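Local coordinates for protein helix-turn-helix transcriptional regulator (Pseudomonas aeruginosa, PDB 5XHX) that probably binds DNA as a LuxR-family quorum-sensing regulator of transcription, this chain being its N-terminal ligand-binding-type domain without the helix-turn-helix part, at residues 48-53 and 83-88; 55-60 and 75-80. All blocks are in the same frame, centred on the assembly; numbering follows the deposited sequence.

Contact 1. Residues 48-53 and 83-88; sequences LIFSDS and LQDPFY
The rings of F50 and Y88 meet edge to face, with the edge of Y88 turned toward the face of F50: the centroids lie 5.5 Å apart and the planes stand at 75°. The touching edge is the CD1 side of Y88, whose CD1 lies 3.8 Å from F50 CD1. Farther along that edge, Y88 CE1 comes within 3.5 Å of the carbonyl oxygen S51 O, which lies near the ring plane. The backbone of Y88 also takes part. Its CA sits over one face of the F50 ring, 3.8 Å from the centroid and 17° off the normal, which is CH-pi geometry, while L48 CG covers the opposite face nearer the rim. At the far end of the ring, F50 CE2 approaches F87 O at 3.6 Å.

One water links the polar ends of the two segments, taking S51 O as acceptor at 2.9 Å and hydrogen-bonding to Y88 OH. F50 is held in the sheet by backbone hydrogen bonding with T140, and the turn after it is an ST turn in which S53 N donates to S51 OG. On the helical side D85 is the N-cap: OD1 accepts from F87 N at 2.8 Å, the N-H arriving 53° out of the carboxylate plane. D85 OD2, 4.1 Å from F50 CZ, is hydrogen-bonded to Y77 OH. Y82 adds a second edge-to-face partner to Y88.

All five touching residues are buried. The chemistry therefore implies a join between the end of strand 44-50 and the start of helix 86-92 that rests on aromatic edge-to-face and CH-pi contacts, with a single water bridging S51 O and Y88 OH; the D85 cap is consistent with a well-defined helix start beside F50.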
ATOM      1  N   LEU A  48     -11.672   1.040  14.202  1.00 22.90           N
ATOM      2  CA  LEU A  48     -11.861   0.234  15.402  1.00 25.87           C
ATOM      3  C   LEU A  48     -11.976  -1.236  15.021  1.00 26.07           C
ATOM      4  O   LEU A  48     -12.269  -1.582  13.874  1.00 28.26           O
ATOM      5  CB  LEU A  48     -13.102   0.696  16.202  1.00 25.65           C
ATOM      6  CG  LEU A  48     -14.541   0.594  15.663  1.00 27.04           C
ATOM      7  CD1 LEU A  48     -15.570   1.042  16.745  1.00 24.58           C
ATOM      8  CD2 LEU A  48     -14.756   1.435  14.379  1.00 27.05           C
ATOM      9  N   ILE A  49     -11.764  -2.101  16.010  1.00 25.66           N
ATOM     10  CA  ILE A  49     -11.924  -3.537  15.835  1.00 24.29           C
ATOM     11  C   ILE A  49     -13.055  -4.006  16.739  1.00 30.60           C
ATOM     12  O   ILE A  49     -12.987  -3.846  17.965  1.00 27.28           O
ATOM     13  CB  ILE A  49     -10.621  -4.295  16.126  1.00 28.33           C
ATOM     14  CG1 ILE A  49      -9.512  -3.810  15.169  1.00 28.98           C
ATOM     15  CG2 ILE A  49     -10.846  -5.796  16.017  1.00 25.64           C
ATOM     16  CD1 ILE A  49      -8.101  -4.368  15.514  1.00 29.84           C
ATOM     17  N   PHE A  50     -14.109  -4.543  16.126  1.00 27.97           N
ATOM     18  CA  PHE A  50     -15.183  -5.209  16.843  1.00 28.45           C
ATOM     19  C   PHE A  50     -14.812  -6.675  17.072  1.00 32.77           C
ATOM     20  O   PHE A  50     -14.052  -7.276  16.301  1.00 28.30           O
ATOM     21  CB  PHE A  50     -16.493  -5.139  16.051  1.00 26.00           C
ATOM     22  CG  PHE A  50     -17.091  -3.761  15.941  1.00 28.39           C
ATOM     23  CD1 PHE A  50     -17.225  -2.945  17.051  1.00 25.83           C
ATOM     24  CD2 PHE A  50     -17.552  -3.294  14.712  1.00 28.18           C
ATOM     25  CE1 PHE A  50     -17.816  -1.679  16.942  1.00 26.02           C
ATOM     26  CE2 PHE A  50     -18.136  -2.033  14.588  1.00 27.21           C
ATOM     27  CZ  PHE A  50     -18.284  -1.223  15.699  1.00 26.12           C
ATOM     28  N   SER A  51     -15.375  -7.253  18.126  1.00 27.66           N
ATOM     29  CA  SER A  51     -15.126  -8.645  18.472  1.00 30.91           C
ATOM     30  C   SER A  51     -16.220  -9.094  19.432  1.00 34.80           C
ATOM     31  O   SER A  51     -17.239  -8.414  19.599  1.00 30.84           O
ATOM     32  CB  SER A  51     -13.735  -8.821  19.086  1.00 31.83           C
ATOM     33  OG  SER A  51     -13.707  -8.318  20.416  1.00 31.61           O
ATOM     34  N   ASP A  52     -16.003 -10.239  20.079  1.00 31.48           N
ATOM     35  CA  ASP A  52     -16.916 -10.684  21.126  1.00 37.25           C
ATOM     36  C   ASP A  52     -16.627 -10.027  22.473  1.00 31.98           C
ATOM     37  O   ASP A  52     -17.347 -10.299  23.435  1.00 35.86           O
ATOM     38  CB  ASP A  52     -16.878 -12.210  21.263  1.00 38.46           C
ATOM     39  CG  ASP A  52     -17.509 -12.922  20.079  1.00 41.67           C
ATOM     40  OD1 ASP A  52     -18.277 -12.290  19.311  1.00 48.42           O
ATOM     41  OD2 ASP A  52     -17.236 -14.125  19.910  1.00 53.14           O
ATOM     42  N   SER A  53     -15.605  -9.173  22.566  1.00 29.77           N
ATOM     43  CA  SER A  53     -15.440  -8.332  23.748  1.00 35.22           C
ATOM     44  C   SER A  53     -15.560  -6.847  23.397  1.00 31.31           C
ATOM     45  O   SER A  53     -16.133  -6.499  22.360  1.00 32.13           O
ATOM     46  CB  SER A  53     -14.104  -8.636  24.441  1.00 34.81           C
ATOM     47  OG  SER A  53     -13.003  -8.478  23.558  1.00 43.50           O
ATOM     48  N   LEU A  83     -23.015  -2.022  21.816  1.00 26.94           N
ATOM     49  CA  LEU A  83     -23.943  -3.122  21.572  1.00 26.33           C
ATOM     50  C   LEU A  83     -25.174  -2.674  20.802  1.00 24.61           C
ATOM     51  O   LEU A  83     -25.819  -3.497  20.139  1.00 27.71           O
ATOM     52  CB  LEU A  83     -24.360  -3.769  22.900  1.00 28.58           C
ATOM     53  CG  LEU A  83     -23.218  -4.511  23.601  1.00 29.28           C
ATOM     54  CD1 LEU A  83     -23.586  -4.942  25.060  1.00 27.45           C
ATOM     55  CD2 LEU A  83     -22.821  -5.720  22.749  1.00 25.06           C
ATOM     56  N   GLN A  84     -25.539  -1.395  20.902  1.00 24.22           N
ATOM     57  CA  GLN A  84     -26.667  -0.828  20.160  1.00 27.29           C
ATOM     58  C   GLN A  84     -26.227  -0.185  18.846  1.00 29.64           C
ATOM     59  O   GLN A  84     -27.060   0.392  18.131  1.00 26.99           O
ATOM     60  CB  GLN A  84     -27.393   0.227  21.022  1.00 29.88           C
ATOM     61  CG  GLN A  84     -27.873  -0.306  22.412  1.00 32.40           C
ATOM     62  CD  GLN A  84     -28.039   0.814  23.453  1.00 41.34           C
ATOM     63  OE1 GLN A  84     -28.323   1.970  23.109  1.00 38.73           O
ATOM     64  NE2 GLN A  84     -27.886   0.465  24.728  1.00 39.77           N
ATOM     65  N   ASP A  85     -24.941  -0.241  18.531  1.00 26.53           N
ATOM     66  CA  ASP A  85     -24.456   0.352  17.290  1.00 23.80           C
ATOM     67  C   ASP A  85     -24.804  -0.600  16.156  1.00 25.26           C
ATOM     68  O   ASP A  85     -24.285  -1.725  16.113  1.00 24.77           O
ATOM     69  CB  ASP A  85     -22.954   0.598  17.374  1.00 25.63           C
ATOM     70  CG  ASP A  85     -22.377   1.259  16.106  1.00 27.10           C
ATOM     71  OD1 ASP A  85     -23.071   1.331  15.076  1.00 24.95           O
ATOM     72  OD2 ASP A  85     -21.197   1.658  16.152  1.00 23.33           O
ATOM     73  N   PRO A  86     -25.671  -0.192  15.225  1.00 27.60           N
ATOM     74  CA  PRO A  86     -26.000  -1.081  14.092  1.00 29.25           C
ATOM     75  C   PRO A  86     -24.771  -1.579  13.339  1.00 25.11           C
ATOM     76  O   PRO A  86     -24.793  -2.684  12.779  1.00 26.36           O
ATOM     77  CB  PRO A  86     -26.913  -0.213  13.206  1.00 28.33           C
ATOM     78  CG  PRO A  86     -26.747   1.197  13.678  1.00 31.83           C
ATOM     79  CD  PRO A  86     -26.333   1.120  15.135  1.00 26.32           C
ATOM     80  N   PHE A  87     -23.674  -0.828  13.366  1.00 22.26           N
ATOM     81  CA  PHE A  87     -22.475  -1.278  12.666  1.00 26.30           C
ATOM     82  C   PHE A  87     -21.736  -2.367  13.436  1.00 31.91           C
ATOM     83  O   PHE A  87     -21.054  -3.199  12.819  1.00 24.30           O
ATOM     84  CB  PHE A  87     -21.563  -0.087  12.381  1.00 27.30           C
ATOM     85  CG  PHE A  87     -22.075   0.781  11.263  1.00 26.81           C
ATOM     86  CD1 PHE A  87     -21.833   0.424   9.941  1.00 22.91           C
ATOM     87  CD2 PHE A  87     -22.840   1.915  11.524  1.00 27.57           C
ATOM     88  CE1 PHE A  87     -22.314   1.212   8.892  1.00 24.84           C
ATOM     89  CE2 PHE A  87     -23.342   2.703  10.464  1.00 26.81           C
ATOM     90  CZ  PHE A  87     -23.069   2.344   9.157  1.00 22.98           C
ATOM     91  N   TYR A  88     -21.862  -2.401  14.768  1.00 25.38           N
ATOM     92  CA  TYR A  88     -21.340  -3.557  15.497  1.00 26.98           C
ATOM     93  C   TYR A  88     -22.164  -4.798  15.188  1.00 25.60           C
ATOM     94  O   TYR A  88     -21.616  -5.875  14.945  1.00 26.73           O
ATOM     95  CB  TYR A  88     -21.326  -3.311  17.002  1.00 25.63           C
ATOM     96  CG  TYR A  88     -21.233  -4.622  17.769  1.00 25.67           C
ATOM     97  CD1 TYR A  88     -20.033  -5.333  17.814  1.00 25.38           C
ATOM     98  CD2 TYR A  88     -22.342  -5.169  18.393  1.00 25.55           C
ATOM     99  CE1 TYR A  88     -19.929  -6.533  18.500  1.00 31.16           C
ATOM    100  CE2 TYR A  88     -22.250  -6.396  19.096  1.00 30.68           C
ATOM    101  CZ  TYR A  88     -21.033  -7.063  19.134  1.00 27.45           C
ATOM    102  OH  TYR A  88     -20.890  -8.258  19.793  1.00 31.23           O
TER
HETATM  103  O   HOH W   1     -18.882  -7.829  21.960  1.00 26.11           O

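Contact 2. Residues 55-60 and 75-80; sequences PLILSF and SRYITG
I57 and I78 owe their meeting to matching first torsions: in both, CG1 lies anti to the carbonyl carbon and beside the backbone N (chi1 -53° and -69°). The second torsions differ. That of I78 is extended (177°), carrying CD1 out until it lies 3.8 Å from I57 CG1, whereas the I57 chain folds back and sends its own CD1 to the Y77 ring, a looser approach of 4.4 Å to Y77 CE2. The two isoleucines thus cross at their gamma and delta carbons.

P55 fills the next place toward the start of the strand. Its CG comes obliquely to the Y77 ring, 4.1 Å from CE2, and its CD packs 3.5 Å from I78 O. That carbonyl oxygen also accepts a hydrogen bond from S54 OG, the residue just before the proline. The closest CA pair, P55 and I78 at 5.7 Å, confirms that the helix approaches most tightly at this end. The Y77 hydroxyl is hydrogen-bonded to D85 OD2, and its ring stacks with Y119. On the strand side I57 leans on L48.

Farther along, L58 and S59 both face A47, a classic beta bulge in the pairing of strands 56-60 and 44-50. Helix 72-81 thus packs on the start of strand 56-60, an outermost strand of the five-stranded antiparallel sheet, and on the proline just before it, consistent with the alpha-beta-alpha sandwich of LuxR-type ligand-binding domains.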
ATOM      1  N   PRO A  55     -15.046  -3.142  22.020  1.00 29.07           N
ATOM      2  CA  PRO A  55     -14.364  -2.619  20.824  1.00 29.64           C
ATOM      3  C   PRO A  55     -13.030  -1.997  21.181  1.00 34.00           C
ATOM      4  O   PRO A  55     -12.899  -1.303  22.192  1.00 30.68           O
ATOM      5  CB  PRO A  55     -15.323  -1.543  20.295  1.00 30.63           C
ATOM      6  CG  PRO A  55     -16.642  -1.817  20.952  1.00 35.06           C
ATOM      7  CD  PRO A  55     -16.326  -2.465  22.274  1.00 27.73           C
ATOM      8  N   LEU A  56     -12.046  -2.219  20.318  1.00 29.34           N
ATOM      9  CA  LEU A  56     -10.740  -1.584  20.429  1.00 33.75           C
ATOM     10  C   LEU A  56     -10.689  -0.424  19.438  1.00 35.12           C
ATOM     11  O   LEU A  56     -10.707  -0.634  18.217  1.00 32.67           O
ATOM     12  CB  LEU A  56      -9.632  -2.600  20.166  1.00 32.43           C
ATOM     13  CG  LEU A  56      -8.191  -2.092  20.188  1.00 41.42           C
ATOM     14  CD1 LEU A  56      -7.872  -1.389  21.512  1.00 45.11           C
ATOM     15  CD2 LEU A  56      -7.233  -3.257  19.959  1.00 40.22           C
ATOM     16  N   ILE A  57     -10.638   0.795  19.959  1.00 30.33           N
ATOM     17  CA  ILE A  57     -10.575   1.991  19.132  1.00 33.93           C
ATOM     18  C   ILE A  57      -9.119   2.230  18.762  1.00 34.98           C
ATOM     19  O   ILE A  57      -8.285   2.503  19.631  1.00 30.81           O
ATOM     20  CB  ILE A  57     -11.156   3.208  19.866  1.00 35.81           C
ATOM     21  CG1 ILE A  57     -12.562   2.898  20.396  1.00 38.26           C
ATOM     22  CG2 ILE A  57     -11.145   4.438  18.955  1.00 36.62           C
ATOM     23  CD1 ILE A  57     -13.620   2.861  19.336  1.00 38.90           C
ATOM     24  N   LEU A  58      -8.817   2.148  17.467  1.00 34.75           N
ATOM     25  CA  LEU A  58      -7.456   2.373  16.992  1.00 35.65           C
ATOM     26  C   LEU A  58      -7.161   3.851  16.789  1.00 32.84           C
ATOM     27  O   LEU A  58      -6.080   4.330  17.163  1.00 35.76           O
ATOM     28  CB  LEU A  58      -7.218   1.604  15.688  1.00 31.92           C
ATOM     29  CG  LEU A  58      -7.376   0.072  15.733  1.00 31.90           C
ATOM     30  CD1 LEU A  58      -7.177  -0.525  14.317  1.00 31.29           C
ATOM     31  CD2 LEU A  58      -6.408  -0.567  16.725  1.00 30.31           C
ATOM     32  N   SER A  59      -8.106   4.592  16.223  1.00 32.28           N
ATOM     33  CA  SER A  59      -7.883   6.002  15.953  1.00 33.10           C
ATOM     34  C   SER A  59      -9.231   6.614  15.625  1.00 36.29           C
ATOM     35  O   SER A  59     -10.126   5.921  15.133  1.00 33.99           O
ATOM     36  CB  SER A  59      -6.882   6.192  14.792  1.00 31.11           C
ATOM     37  OG  SER A  59      -6.605   7.558  14.540  1.00 37.73           O
ATOM     38  N   PHE A  60      -9.387   7.902  15.930  1.00 33.37           N
ATOM     39  CA  PHE A  60     -10.610   8.583  15.538  1.00 34.98           C
ATOM     40  C   PHE A  60     -10.336  10.077  15.460  1.00 38.52           C
ATOM     41  O   PHE A  60      -9.367  10.581  16.032  1.00 40.71           O
ATOM     42  CB  PHE A  60     -11.790   8.247  16.474  1.00 33.41           C
ATOM     43  CG  PHE A  60     -11.623   8.722  17.890  1.00 40.23           C
ATOM     44  CD1 PHE A  60     -10.788   8.049  18.770  1.00 41.74           C
ATOM     45  CD2 PHE A  60     -12.341   9.812  18.354  1.00 38.57           C
ATOM     46  CE1 PHE A  60     -10.651   8.480  20.090  1.00 46.14           C
ATOM     47  CE2 PHE A  60     -12.212  10.247  19.666  1.00 41.79           C
ATOM     48  CZ  PHE A  60     -11.371   9.583  20.534  1.00 46.66           C
ATOM     49  N   SER A  75     -15.791   6.113  26.623  1.00 37.73           N
ATOM     50  CA  SER A  75     -15.819   5.007  27.577  1.00 33.30           C
ATOM     51  C   SER A  75     -17.183   4.329  27.600  1.00 32.52           C
ATOM     52  O   SER A  75     -17.268   3.095  27.638  1.00 29.85           O
ATOM     53  CB  SER A  75     -15.437   5.518  28.967  1.00 37.06           C
ATOM     54  OG  SER A  75     -15.603   4.505  29.931  1.00 48.14           O
ATOM     55  N   ARG A  76     -18.268   5.118  27.547  1.00 31.12           N
ATOM     56  CA  ARG A  76     -19.603   4.526  27.509  1.00 33.15           C
ATOM     57  C   ARG A  76     -19.795   3.674  26.263  1.00 33.13           C
ATOM     58  O   ARG A  76     -20.414   2.600  26.320  1.00 27.29           O
ATOM     59  CB  ARG A  76     -20.685   5.605  27.561  1.00 34.72           C
ATOM     60  CG  ARG A  76     -20.792   6.354  28.891  1.00 41.27           C
ATOM     61  CD  ARG A  76     -22.214   6.870  29.068  1.00 42.74           C
ATOM     62  NE  ARG A  76     -23.125   5.761  29.318  1.00 44.56           N
ATOM     63  CZ  ARG A  76     -24.430   5.777  29.074  1.00 46.57           C
ATOM     64  NH1 ARG A  76     -25.009   6.857  28.550  1.00 39.81           N
ATOM     65  NH2 ARG A  76     -25.154   4.699  29.350  1.00 43.06           N
ATOM     66  N   TYR A  77     -19.326   4.164  25.117  1.00 28.92           N
ATOM     67  CA  TYR A  77     -19.393   3.358  23.906  1.00 30.09           C
ATOM     68  C   TYR A  77     -18.678   2.032  24.118  1.00 25.27           C
ATOM     69  O   TYR A  77     -19.252   0.959  23.909  1.00 28.44           O
ATOM     70  CB  TYR A  77     -18.786   4.131  22.719  1.00 30.61           C
ATOM     71  CG  TYR A  77     -18.894   3.366  21.425  1.00 28.53           C
ATOM     72  CD1 TYR A  77     -20.065   3.380  20.688  1.00 27.75           C
ATOM     73  CD2 TYR A  77     -17.839   2.620  20.956  1.00 29.65           C
ATOM     74  CE1 TYR A  77     -20.180   2.679  19.511  1.00 28.97           C
ATOM     75  CE2 TYR A  77     -17.943   1.901  19.766  1.00 29.87           C
ATOM     76  CZ  TYR A  77     -19.109   1.933  19.054  1.00 27.77           C
ATOM     77  OH  TYR A  77     -19.228   1.216  17.884  1.00 27.45           O
ATOM     78  N   ILE A  78     -17.431   2.095  24.581  1.00 25.10           N
ATOM     79  CA  ILE A  78     -16.607   0.898  24.708  1.00 31.53           C
ATOM     80  C   ILE A  78     -17.201  -0.097  25.709  1.00 37.12           C
ATOM     81  O   ILE A  78     -17.146  -1.318  25.493  1.00 31.78           O
ATOM     82  CB  ILE A  78     -15.172   1.304  25.075  1.00 31.90           C
ATOM     83  CG1 ILE A  78     -14.521   2.024  23.881  1.00 36.25           C
ATOM     84  CG2 ILE A  78     -14.340   0.103  25.499  1.00 38.20           C
ATOM     85  CD1 ILE A  78     -13.118   2.535  24.181  1.00 42.00           C
ATOM     86  N   THR A  79     -17.782   0.392  26.814  1.00 30.60           N
ATOM     87  CA  THR A  79     -18.238  -0.528  27.862  1.00 30.88           C
ATOM     88  C   THR A  79     -19.693  -0.940  27.702  1.00 29.68           C
ATOM     89  O   THR A  79     -20.223  -1.636  28.577  1.00 34.28           O
ATOM     90  CB  THR A  79     -18.044   0.075  29.265  1.00 29.37           C
ATOM     91  OG1 THR A  79     -18.859   1.249  29.392  1.00 29.73           O
ATOM     92  CG2 THR A  79     -16.598   0.431  29.501  1.00 29.21           C
ATOM     93  N   GLY A  80     -20.360  -0.561  26.613  1.00 29.16           N
ATOM     94  CA  GLY A  80     -21.708  -1.067  26.446  1.00 29.59           C
ATOM     95  C   GLY A  80     -22.558  -0.493  25.339  1.00 23.52           C
ATOM     96  O   GLY A  80     -23.316  -1.228  24.705  1.00 25.72           O
TER

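How the contacts relate
After helices 11-21 and 28-36 the chain runs through strand 44-50, turns, and comes back antiparallel as strand 56-60; helices 72-81 and 86-92 then follow one another. Contact 2 closes the shorter loop, with 14 residues between its segments, and contact 1 closes the longer one of 29 that encloses it, so the two nest without crossing. Their centres are about 9 Å apart. The strand pair is joined by I49 N and L56 O, 2.9 Å apart and probably hydrogen-bonded, while Y77 from helix 72-81 reaches strand 44-50, its OH 3.4 Å from F50 CE1. Together they tie a beta hairpin at the sheet margin to two successive helices.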